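Local coordinates for uncharacterized protein (Acinetobacter baumannii, PDB 5D66) that is of unknown function but folds as an ankyrin repeat domain, a scaffold that in other proteins commonly mediates protein-protein recognition, at residues N47-E57 against Y81-H91; L95-L106 against V118-V128. All coordinates share one frame; numbering follows the deposited sequence. Where two conformers were deposited one is given.

Interaction 1: residues N47-E57 against Y81-H91; sequences NNIHAAHMLIE and YLKILRMTLMH
Helices 49-57 and 82-90 run side by side in the same direction, 8° apart with axes 9.8 Å from each other at closest approach; the CA atoms pair as Asn47 with Tyr81, Ile49 with Ile84 and His53 with Met87. Asn47, closing the preceding helix in a Schellman motif, lays its amide flat on one face of the Tyr81 ring, the planes 5° apart, and its CB sits over the ring centre, 3.7 Å from the centroid, as a CH-pi contact. Asn47 OD1 accepts from a water 2.7 Å away, and that water accepts from Ile84 N, bridging into the first turn of the second helix. Met87, a selenomethionine, is the knob in a hole formed by Ile49, Ala52, His53 and Ile56. The Met87 chain stays extended beyond CG (chi2 170°), which brings Met87 CE to a tight 3.4 Å from Ile49 CG2, while SE lies at the edge of the His53 ring. At the C-terminal end Ile56 CG2 reaches His91 CG at 3.4 Å. A second water donates to Glu57 OE2 at 2.7 Å and is hydrogen-bonded to His91 NE2. Such near-parallel, side-by-side helix packing is characteristic of the stacked helices of an ankyrin repeat domain.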
loop_
_atom_site.group_PDB
_atom_site.type_symbol
_atom_site.label_atom_id
_atom_site.label_comp_id
_atom_site.label_asym_id
_atom_site.label_seq_id
_atom_site.Cartn_x
_atom_site.Cartn_y
_atom_site.Cartn_z
ATOM N N ASN A 47 -1.779 13.365 -1.632
ATOM C CA ASN A 47 -0.756 13.122 -2.662
ATOM C C ASN A 47 0.064 14.374 -2.949
ATOM O O ASN A 47 0.404 14.696 -4.092
ATOM C CB ASN A 47 -1.308 12.523 -3.936
ATOM C CG ASN A 47 -0.236 11.792 -4.713
ATOM O OD1 ASN A 47 0.798 11.460 -4.168
ATOM N ND2 ASN A 47 -0.475 11.549 -6.003
ATOM N N ASN A 48 0.465 15.072 -1.877
ATOM C CA ASN A 48 1.320 16.268 -2.004
ATOM C C ASN A 48 2.772 15.798 -1.967
ATOM O O ASN A 48 3.402 15.735 -0.938
ATOM C CB ASN A 48 1.013 17.254 -0.876
ATOM C CG ASN A 48 -0.282 17.972 -1.103
ATOM O OD1 ASN A 48 -0.841 17.998 -2.212
ATOM N ND2 ASN A 48 -0.808 18.575 -0.050
ATOM N N ILE A 49 3.245 15.457 -3.165
ATOM C CA ILE A 49 4.553 14.811 -3.356
ATOM C C ILE A 49 5.670 15.677 -2.796
ATOM O O ILE A 49 6.584 15.180 -2.149
ATOM C CB ILE A 49 4.720 14.497 -4.838
ATOM C CG1 ILE A 49 3.681 13.438 -5.297
ATOM C CG2 ILE A 49 6.130 14.070 -5.204
ATOM C CD1 ILE A 49 3.483 13.368 -6.757
ATOM N N HIS A 50 5.653 16.971 -3.117
ATOM C CA HIS A 50 6.766 17.857 -2.706
ATOM C C HIS A 50 6.814 18.004 -1.210
ATOM O O HIS A 50 7.872 17.890 -0.589
ATOM C CB HIS A 50 6.636 19.208 -3.414
ATOM C CG HIS A 50 6.738 19.080 -4.881
ATOM N ND1 HIS A 50 5.763 19.489 -5.763
ATOM C CD2 HIS A 50 7.656 18.433 -5.613
ATOM C CE1 HIS A 50 6.134 19.191 -6.996
ATOM N NE2 HIS A 50 7.300 18.576 -6.928
ATOM N N ALA A 51 5.657 18.219 -0.582
ATOM C CA ALA A 51 5.618 18.313 0.880
ATOM C C ALA A 51 6.046 17.021 1.540
ATOM O O ALA A 51 6.811 17.009 2.480
ATOM C CB ALA A 51 4.211 18.667 1.358
ATOM N N ALA A 52 5.573 15.910 0.984
ATOM C CA ALA A 52 5.960 14.595 1.526
ATOM C C ALA A 52 7.483 14.407 1.415
ATOM O O ALA A 52 8.113 13.956 2.390
ATOM C CB ALA A 52 5.225 13.477 0.826
ATOM N N HIS A 53 8.077 14.774 0.283
ATOM C CA HIS A 53 9.521 14.640 0.143
ATOM C C HIS A 53 10.259 15.446 1.204
ATOM O O HIS A 53 11.200 14.959 1.817
ATOM C CB HIS A 53 9.951 15.089 -1.242
ATOM C CG HIS A 53 11.418 15.002 -1.478
ATOM N ND1 HIS A 53 12.273 16.084 -1.519
ATOM C CD2 HIS A 53 12.187 13.913 -1.638
ATOM C CE1 HIS A 53 13.499 15.670 -1.783
ATOM N NE2 HIS A 53 13.468 14.353 -1.850
HETATM N N MSE A 54 9.854 16.691 1.403
HETATM C CA MSE A 54 10.534 17.552 2.364
HETATM C C MSE A 54 10.416 16.983 3.769
HETATM O O MSE A 54 11.378 16.965 4.530
HETATM C CB MSE A 54 9.982 18.957 2.267
HETATM C CG MSE A 54 10.680 19.932 3.172
HETATM SE SE MSE A 54 10.101 21.755 2.921
HETATM C CE MSE A 54 11.303 22.120 1.490
ATOM N N LEU A 55 9.240 16.505 4.115
ATOM C CA LEU A 55 9.005 15.960 5.478
ATOM C C LEU A 55 9.786 14.667 5.724
ATOM O O LEU A 55 10.382 14.475 6.764
ATOM C CB LEU A 55 7.511 15.771 5.727
ATOM C CG LEU A 55 6.705 17.092 5.802
ATOM C CD1 LEU A 55 5.215 16.777 5.654
ATOM C CD2 LEU A 55 6.999 17.882 7.068
ATOM N N ILE A 56 9.773 13.800 4.708
ATOM C CA ILE A 56 10.550 12.555 4.760
ATOM C C ILE A 56 12.047 12.834 4.837
ATOM O O ILE A 56 12.710 12.196 5.676
ATOM C CB ILE A 56 10.193 11.614 3.590
ATOM C CG1 ILE A 56 8.776 11.109 3.749
ATOM C CG2 ILE A 56 11.136 10.448 3.506
ATOM C CD1 ILE A 56 8.188 10.436 2.525
ATOM N N GLU A 57 12.556 13.750 4.047
ATOM C CA GLU A 57 13.980 14.045 4.115
ATOM C C GLU A 57 14.387 14.601 5.500
ATOM O O GLU A 57 15.503 14.387 5.968
ATOM C CB GLU A 57 14.372 14.979 2.982
ATOM C CG GLU A 57 14.414 14.314 1.622
ATOM C CD GLU A 57 15.403 13.152 1.469
ATOM O OE1 GLU A 57 16.580 13.209 1.970
ATOM O OE2 GLU A 57 14.980 12.175 0.797
ATOM N N TYR A 81 -0.090 5.869 -4.879
ATOM C CA TYR A 81 0.658 7.144 -4.879
ATOM C C TYR A 81 2.141 6.730 -4.931
ATOM O O TYR A 81 2.854 6.701 -3.940
ATOM C CB TYR A 81 0.332 7.950 -3.638
ATOM C CG TYR A 81 -1.078 8.512 -3.571
ATOM C CD1 TYR A 81 -1.961 8.500 -4.653
ATOM C CD2 TYR A 81 -1.532 9.062 -2.389
ATOM C CE1 TYR A 81 -3.246 9.018 -4.540
ATOM C CE2 TYR A 81 -2.814 9.624 -2.294
ATOM C CZ TYR A 81 -3.643 9.581 -3.382
ATOM O OH TYR A 81 -4.908 10.128 -3.275
ATOM N N LEU A 82 2.596 6.467 -6.147
ATOM C CA LEU A 82 3.798 5.702 -6.320
ATOM C C LEU A 82 5.050 6.555 -6.033
ATOM O O LEU A 82 6.021 6.032 -5.494
ATOM C CB LEU A 82 3.748 5.098 -7.706
ATOM C CG LEU A 82 4.898 4.173 -8.060
ATOM C CD1 LEU A 82 5.035 3.041 -7.038
ATOM C CD2 LEU A 82 4.600 3.636 -9.452
ATOM N N LYS A 83 5.004 7.851 -6.329
ATOM C CA LYS A 83 6.160 8.697 -6.034
ATOM C C LYS A 83 6.394 8.769 -4.505
ATOM O O LYS A 83 7.502 8.571 -4.025
ATOM C CB LYS A 83 6.008 10.106 -6.650
ATOM C CG LYS A 83 6.074 9.999 -8.178
ATOM C CD LYS A 83 5.813 11.298 -8.840
ATOM C CE LYS A 83 6.139 11.255 -10.305
ATOM N NZ LYS A 83 5.975 12.599 -10.867
ATOM N N ILE A 84 5.333 8.986 -3.738
ATOM C CA ILE A 84 5.460 9.006 -2.277
ATOM C C ILE A 84 5.842 7.613 -1.797
ATOM O O ILE A 84 6.702 7.488 -0.919
ATOM C CB ILE A 84 4.200 9.530 -1.614
ATOM C CG1 ILE A 84 4.002 11.017 -1.931
ATOM C CG2 ILE A 84 4.302 9.350 -0.094
ATOM C CD1 ILE A 84 2.735 11.622 -1.388
ATOM N N LEU A 85 5.200 6.578 -2.334
ATOM C CA LEU A 85 5.549 5.233 -1.891
ATOM C C LEU A 85 7.059 4.952 -2.037
ATOM O O LEU A 85 7.683 4.417 -1.109
ATOM C CB LEU A 85 4.747 4.199 -2.665
ATOM C CG LEU A 85 5.083 2.769 -2.353
ATOM C CD1 LEU A 85 4.693 2.434 -0.887
ATOM C CD2 LEU A 85 4.431 1.810 -3.283
ATOM N N ARG A 86 7.629 5.295 -3.199
ATOM C CA ARG A 86 9.050 5.061 -3.424
ATOM C C ARG A 86 9.891 5.799 -2.371
ATOM O O ARG A 86 10.883 5.262 -1.911
ATOM C CB ARG A 86 9.444 5.398 -4.808
ATOM C CG ARG A 86 8.888 4.478 -5.828
ATOM C CD ARG A 86 9.495 4.798 -7.201
ATOM N NE ARG A 86 8.698 4.363 -8.354
ATOM C CZ ARG A 86 8.526 3.095 -8.747
ATOM N NH1 ARG A 86 9.093 2.071 -8.103
ATOM N NH2 ARG A 86 7.792 2.832 -9.827
HETATM N N MSE A 87 9.493 7.011 -2.022
HETATM C CA MSE A 87 10.191 7.739 -0.962
HETATM C C MSE A 87 10.143 6.973 0.340
HETATM O O MSE A 87 11.158 6.849 1.077
HETATM C CB MSE A 87 9.623 9.127 -0.746
HETATM C CG MSE A 87 9.584 10.029 -1.889
HETATM SE SE MSE A 87 8.528 11.616 -1.424
HETATM C CE MSE A 87 8.188 12.150 -3.238
ATOM N N THR A 88 8.969 6.469 0.698
ATOM C CA THR A 88 8.857 5.713 1.943
ATOM C C THR A 88 9.731 4.451 1.957
ATOM O O THR A 88 10.282 4.083 3.002
ATOM C CB THR A 88 7.397 5.419 2.356
ATOM O OG1 THR A 88 6.825 4.374 1.587
ATOM C CG2 THR A 88 6.504 6.604 2.354
ATOM N N LEU A 89 9.798 3.779 0.806
ATOM C CA LEU A 89 10.598 2.581 0.696
ATOM C C LEU A 89 12.102 2.804 0.877
ATOM O O LEU A 89 12.814 1.930 1.274
ATOM C CB LEU A 89 10.288 1.844 -0.620
ATOM C CG LEU A 89 8.882 1.287 -0.766
ATOM C CD1 LEU A 89 8.647 0.805 -2.194
ATOM C CD2 LEU A 89 8.685 0.148 0.159
HETATM N N MSE A 90 12.536 4.028 0.595
HETATM C CA MSE A 90 13.931 4.459 0.754
HETATM C C MSE A 90 14.193 5.006 2.173
HETATM O O MSE A 90 15.363 5.263 2.499
HETATM C CB MSE A 90 14.258 5.535 -0.287
HETATM C CG MSE A 90 14.431 4.988 -1.673
HETATM SE SE MSE A 90 15.839 3.657 -1.841
HETATM C CE MSE A 90 17.239 4.463 -0.938
ATOM N N HIS A 91 13.129 5.201 2.979
ATOM C CA HIS A 91 13.235 5.878 4.266
ATOM C C HIS A 91 12.480 5.151 5.332
ATOM O O HIS A 91 11.794 5.738 6.155
ATOM C CB HIS A 91 12.748 7.306 4.158
ATOM C CG HIS A 91 13.642 8.160 3.318
ATOM N ND1 HIS A 91 14.838 8.697 3.762
ATOM C CD2 HIS A 91 13.586 8.426 1.994
ATOM C CE1 HIS A 91 15.416 9.325 2.751
ATOM N NE2 HIS A 91 14.689 9.167 1.681
HETATM O O HOH W 1 2.836 9.847 -5.036
HETATM O O HOH W 2 16.201 10.233 -0.647
#

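Interaction 2: residues L95-L106 against V118-V128; sequences LKSTNRYGGTAL and VRTLIAAGVNV
Leu106 and Val126 make the central apolar contact, with Leu106 CB 3.7 Å from Val126 CG1. The branches of Leu106 then part: Leu106 CD1 meets Val118 CG1 at 4.0 Å and also rests on Leu121 CB, whereas CD2 touches Val128 CG1. CG stands anti to the backbone N of Leu106 (chi1 177°), which carries the fork toward the helix and the chain that leaves it. Val126 divides its methyls too, Val126 CG1 lying 3.6 Å from Thr104 CB and CG2 against Leu95 CD2. Leu95 CD1 comes within 3.3 Å of Ala124 O, in the residue just before Gly125. Gly125, with positive phi, completes a Schellman motif in which Val126 N bonds back to Leu121 O, bringing Val126 against Leu106 and Thr104. Two waters bridge the segments: one donates to Leu95 O and accepts from Asn127 N, the other donates to Asn127 O and lies 2.7 Å from Thr104 OG1. Farther out, Asn99 OD1 accepts from Gly103 N, bracing the type I turn 99-102, and Tyr73 of helix 72-79 packs on Leu95, Ala105 and Val126. With no direct hydrogen bond between the segments, cohesion rests on branched aliphatic packing, supplemented by one water bridge between backbone atoms and one from a threonine hydroxyl to a backbone carbonyl.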
loop_
_atom_site.group_PDB
_atom_site.type_symbol
_atom_site.label_atom_id
_atom_site.label_comp_id
_atom_site.label_asym_id
_atom_site.label_seq_id
_atom_site.Cartn_x
_atom_site.Cartn_y
_atom_site.Cartn_z
ATOM N N LEU A 95 7.864 -3.107 6.060
ATOM C CA LEU A 95 7.136 -3.900 5.126
ATOM C C LEU A 95 6.244 -4.925 5.786
ATOM O O LEU A 95 5.354 -5.551 5.169
ATOM C CB LEU A 95 8.066 -4.577 4.104
ATOM C CG LEU A 95 9.039 -3.648 3.365
ATOM C CD1 LEU A 95 9.776 -4.480 2.352
ATOM C CD2 LEU A 95 8.339 -2.455 2.783
ATOM N N LYS A 96 6.450 -5.188 7.088
ATOM C CA LYS A 96 5.624 -6.061 7.890
ATOM C C LYS A 96 4.424 -5.336 8.477
ATOM O O LYS A 96 3.546 -5.976 9.091
ATOM C CB LYS A 96 6.421 -6.733 9.021
ATOM C CG LYS A 96 7.490 -7.677 8.485
ATOM C CD LYS A 96 8.307 -8.287 9.671
ATOM C CE LYS A 96 9.803 -8.077 9.577
ATOM N NZ LYS A 96 10.512 -8.812 10.663
ATOM N N SER A 97 4.364 -4.016 8.394
ATOM C CA SER A 97 3.277 -3.283 8.981
ATOM C C SER A 97 2.000 -3.522 8.215
ATOM O O SER A 97 1.984 -3.830 7.013
ATOM C CB SER A 97 3.595 -1.768 9.054
ATOM O OG SER A 97 3.687 -1.150 7.789
ATOM N N THR A 98 0.907 -3.338 8.926
ATOM C CA THR A 98 -0.387 -3.668 8.415
ATOM C C THR A 98 -1.396 -2.522 8.669
ATOM O O THR A 98 -1.328 -1.783 9.685
ATOM C CB THR A 98 -0.935 -4.994 8.988
ATOM O OG1 THR A 98 -0.943 -4.918 10.412
ATOM C CG2 THR A 98 -0.102 -6.244 8.551
ATOM N N ASN A 99 -2.353 -2.429 7.761
ATOM C CA ASN A 99 -3.418 -1.467 7.825
ATOM C C ASN A 99 -4.561 -2.017 8.711
ATOM O O ASN A 99 -4.406 -3.070 9.337
ATOM C CB ASN A 99 -3.899 -1.153 6.406
ATOM C CG ASN A 99 -4.370 -2.372 5.668
ATOM O OD1 ASN A 99 -4.959 -3.264 6.267
ATOM N ND2 ASN A 99 -4.073 -2.455 4.379
ATOM N N ARG A 100 -5.690 -1.339 8.755
ATOM C CA ARG A 100 -6.762 -1.734 9.649
ATOM C C ARG A 100 -7.350 -3.074 9.287
ATOM O O ARG A 100 -8.078 -3.665 10.178
ATOM C CB ARG A 100 -7.839 -0.670 9.743
ATOM C CG ARG A 100 -8.605 -0.505 8.501
ATOM C CD ARG A 100 -9.323 0.875 8.491
ATOM N NE ARG A 100 -10.079 1.132 7.300
ATOM C CZ ARG A 100 -9.633 1.765 6.198
ATOM N NH1 ARG A 100 -8.339 2.105 6.009
ATOM N NH2 ARG A 100 -10.519 2.009 5.242
ATOM N N TYR A 101 -7.233 -3.500 8.018
ATOM C CA TYR A 101 -7.702 -4.810 7.579
ATOM C C TYR A 101 -6.665 -5.890 7.828
ATOM O O TYR A 101 -6.873 -7.026 7.380
ATOM C CB TYR A 101 -8.024 -4.782 6.080
ATOM C CG TYR A 101 -9.188 -3.932 5.781
ATOM C CD1 TYR A 101 -10.452 -4.406 5.962
ATOM C CD2 TYR A 101 -9.034 -2.637 5.313
ATOM C CE1 TYR A 101 -11.542 -3.636 5.711
ATOM C CE2 TYR A 101 -10.123 -1.850 5.049
ATOM C CZ TYR A 101 -11.374 -2.343 5.232
ATOM O OH TYR A 101 -12.415 -1.512 4.938
ATOM N N GLY A 102 -5.574 -5.585 8.512
ATOM C CA GLY A 102 -4.558 -6.561 8.690
ATOM C C GLY A 102 -3.785 -6.920 7.458
ATOM O O GLY A 102 -3.114 -7.935 7.431
ATOM N N GLY A 103 -3.826 -6.050 6.466
ATOM C CA GLY A 103 -3.117 -6.259 5.237
ATOM C C GLY A 103 -1.834 -5.465 5.121
ATOM O O GLY A 103 -1.664 -4.441 5.708
ATOM N N THR A 104 -0.867 -6.010 4.381
ATOM C CA THR A 104 0.258 -5.242 3.947
ATOM C C THR A 104 -0.156 -4.183 2.926
ATOM O O THR A 104 -1.291 -4.179 2.472
ATOM C CB THR A 104 1.264 -6.170 3.270
ATOM O OG1 THR A 104 0.610 -6.667 2.096
ATOM C CG2 THR A 104 1.761 -7.290 4.120
ATOM N N ALA A 105 0.775 -3.321 2.535
ATOM C CA ALA A 105 0.493 -2.347 1.476
ATOM C C ALA A 105 0.192 -3.024 0.133
ATOM O O ALA A 105 -0.453 -2.453 -0.732
ATOM C CB ALA A 105 1.647 -1.352 1.341
ATOM N N LEU A 106 0.749 -4.222 -0.062
ATOM C CA LEU A 106 0.574 -4.940 -1.303
ATOM C C LEU A 106 -0.832 -5.385 -1.557
ATOM O O LEU A 106 -1.276 -5.428 -2.714
ATOM C CB LEU A 106 1.527 -6.144 -1.339
ATOM C CG LEU A 106 1.481 -7.064 -2.485
ATOM C CD1 LEU A 106 1.774 -6.290 -3.828
ATOM C CD2 LEU A 106 2.450 -8.190 -2.345
ATOM N N VAL A 118 2.082 -2.731 -7.337
ATOM C CA VAL A 118 2.309 -4.130 -7.068
ATOM C C VAL A 118 3.755 -4.544 -7.424
ATOM O O VAL A 118 4.443 -5.162 -6.624
ATOM C CB VAL A 118 1.255 -5.015 -7.780
ATOM C CG1 VAL A 118 1.692 -6.499 -7.775
ATOM C CG2 VAL A 118 -0.095 -4.819 -7.159
ATOM N N ARG A 119 4.170 -4.168 -8.623
ATOM C CA ARG A 119 5.528 -4.501 -9.066
ATOM C C ARG A 119 6.567 -3.972 -8.047
ATOM O O ARG A 119 7.496 -4.677 -7.669
ATOM C CB ARG A 119 5.771 -3.954 -10.483
ATOM C CG ARG A 119 7.000 -4.491 -11.130
ATOM C CD ARG A 119 7.354 -3.757 -12.460
ATOM N NE ARG A 119 6.242 -3.416 -13.379
ATOM C CZ ARG A 119 5.582 -4.294 -14.150
ATOM N NH1 ARG A 119 5.965 -5.550 -14.241
ATOM N NH2 ARG A 119 4.563 -3.874 -14.882
ATOM N N THR A 120 6.411 -2.736 -7.672
ATOM C CA THR A 120 7.301 -2.042 -6.758
ATOM C C THR A 120 7.351 -2.713 -5.404
ATOM O O THR A 120 8.443 -2.886 -4.820
ATOM C CB THR A 120 6.888 -0.582 -6.660
ATOM O OG1 THR A 120 7.055 0.068 -7.958
ATOM C CG2 THR A 120 7.700 0.214 -5.638
ATOM N N LEU A 121 6.200 -3.043 -4.852
ATOM C CA LEU A 121 6.123 -3.684 -3.552
ATOM C C LEU A 121 6.672 -5.090 -3.541
ATOM O O LEU A 121 7.300 -5.498 -2.582
ATOM C CB LEU A 121 4.705 -3.590 -3.006
ATOM C CG LEU A 121 4.257 -2.152 -2.635
ATOM C CD1 LEU A 121 2.750 -2.176 -2.371
ATOM C CD2 LEU A 121 4.940 -1.612 -1.450
ATOM N N ILE A 122 6.405 -5.862 -4.617
ATOM C CA ILE A 122 7.030 -7.156 -4.760
ATOM C C ILE A 122 8.557 -7.021 -4.729
ATOM O O ILE A 122 9.248 -7.753 -4.010
ATOM C CB ILE A 122 6.564 -7.872 -6.036
ATOM C CG1 ILE A 122 5.103 -8.330 -5.895
ATOM C CG2 ILE A 122 7.458 -9.046 -6.339
ATOM C CD1 ILE A 122 4.511 -8.793 -7.219
ATOM N N ALA A 123 9.068 -6.100 -5.532
ATOM C CA ALA A 123 10.514 -5.890 -5.637
ATOM C C ALA A 123 11.126 -5.488 -4.299
ATOM O O ALA A 123 12.271 -5.869 -4.011
ATOM C CB ALA A 123 10.854 -4.844 -6.685
ATOM N N ALA A 124 10.387 -4.702 -3.502
ATOM C CA ALA A 124 10.871 -4.278 -2.214
ATOM C C ALA A 124 10.962 -5.381 -1.159
ATOM O O ALA A 124 11.692 -5.250 -0.195
ATOM C CB ALA A 124 9.991 -3.148 -1.658
ATOM N N GLY A 125 10.161 -6.440 -1.355
ATOM C CA GLY A 125 10.125 -7.555 -0.420
ATOM C C GLY A 125 8.903 -7.689 0.409
ATOM O O GLY A 125 8.936 -8.450 1.385
ATOM N N VAL A 126 7.808 -6.996 0.130
ATOM C CA VAL A 126 6.586 -7.249 0.906
ATOM C C VAL A 126 6.218 -8.727 0.730
ATOM O O VAL A 126 6.228 -9.250 -0.383
ATOM C CB VAL A 126 5.456 -6.308 0.443
ATOM C CG1 VAL A 126 4.193 -6.608 1.249
ATOM C CG2 VAL A 126 5.822 -4.830 0.666
ATOM N N ASN A 127 5.783 -9.367 1.808
ATOM C CA ASN A 127 5.516 -10.806 1.797
ATOM C C ASN A 127 4.279 -11.093 0.945
ATOM O O ASN A 127 3.131 -10.820 1.390
ATOM C CB ASN A 127 5.322 -11.250 3.222
ATOM C CG ASN A 127 4.914 -12.718 3.367
ATOM O OD1 ASN A 127 4.835 -13.462 2.395
ATOM N ND2 ASN A 127 4.615 -13.103 4.576
ATOM N N VAL A 128 4.459 -11.704 -0.207
ATOM C CA VAL A 128 3.351 -11.997 -1.091
ATOM C C VAL A 128 2.351 -12.965 -0.469
ATOM O O VAL A 128 1.191 -13.035 -0.909
ATOM C CB VAL A 128 3.828 -12.514 -2.458
ATOM C CG1 VAL A 128 4.560 -11.431 -3.217
ATOM C CG2 VAL A 128 4.627 -13.772 -2.349
HETATM O O HOH W 3 5.645 -8.263 4.464
HETATM O O HOH W 4 1.095 -9.052 0.991
#

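Interaction 1 closes before interaction 2 opens along the chain, and their centres lie about 17 Å apart. The first joins helix 49-57 to helix 82-90; the second joins the loop that follows helix 82-90 to helix 115-124 and its exit. Helix 82-90 touches both neighbours: Ile84 and Met87 meet helix 49-57, and Leu82, Leu85 and Leu89 meet helix 115-124. Leu89 also joins the two contacts: Leu89 CD1 lies 3.6 Å from Thr120 CG2, and Leu89 CD2 lies 3.7 Å from Leu95 CD2 of the loop. One contact thus continues the helix stack and the other ties a connecting loop to it, consistent with an elongated repeat domain built from neighbour-to-neighbour packing.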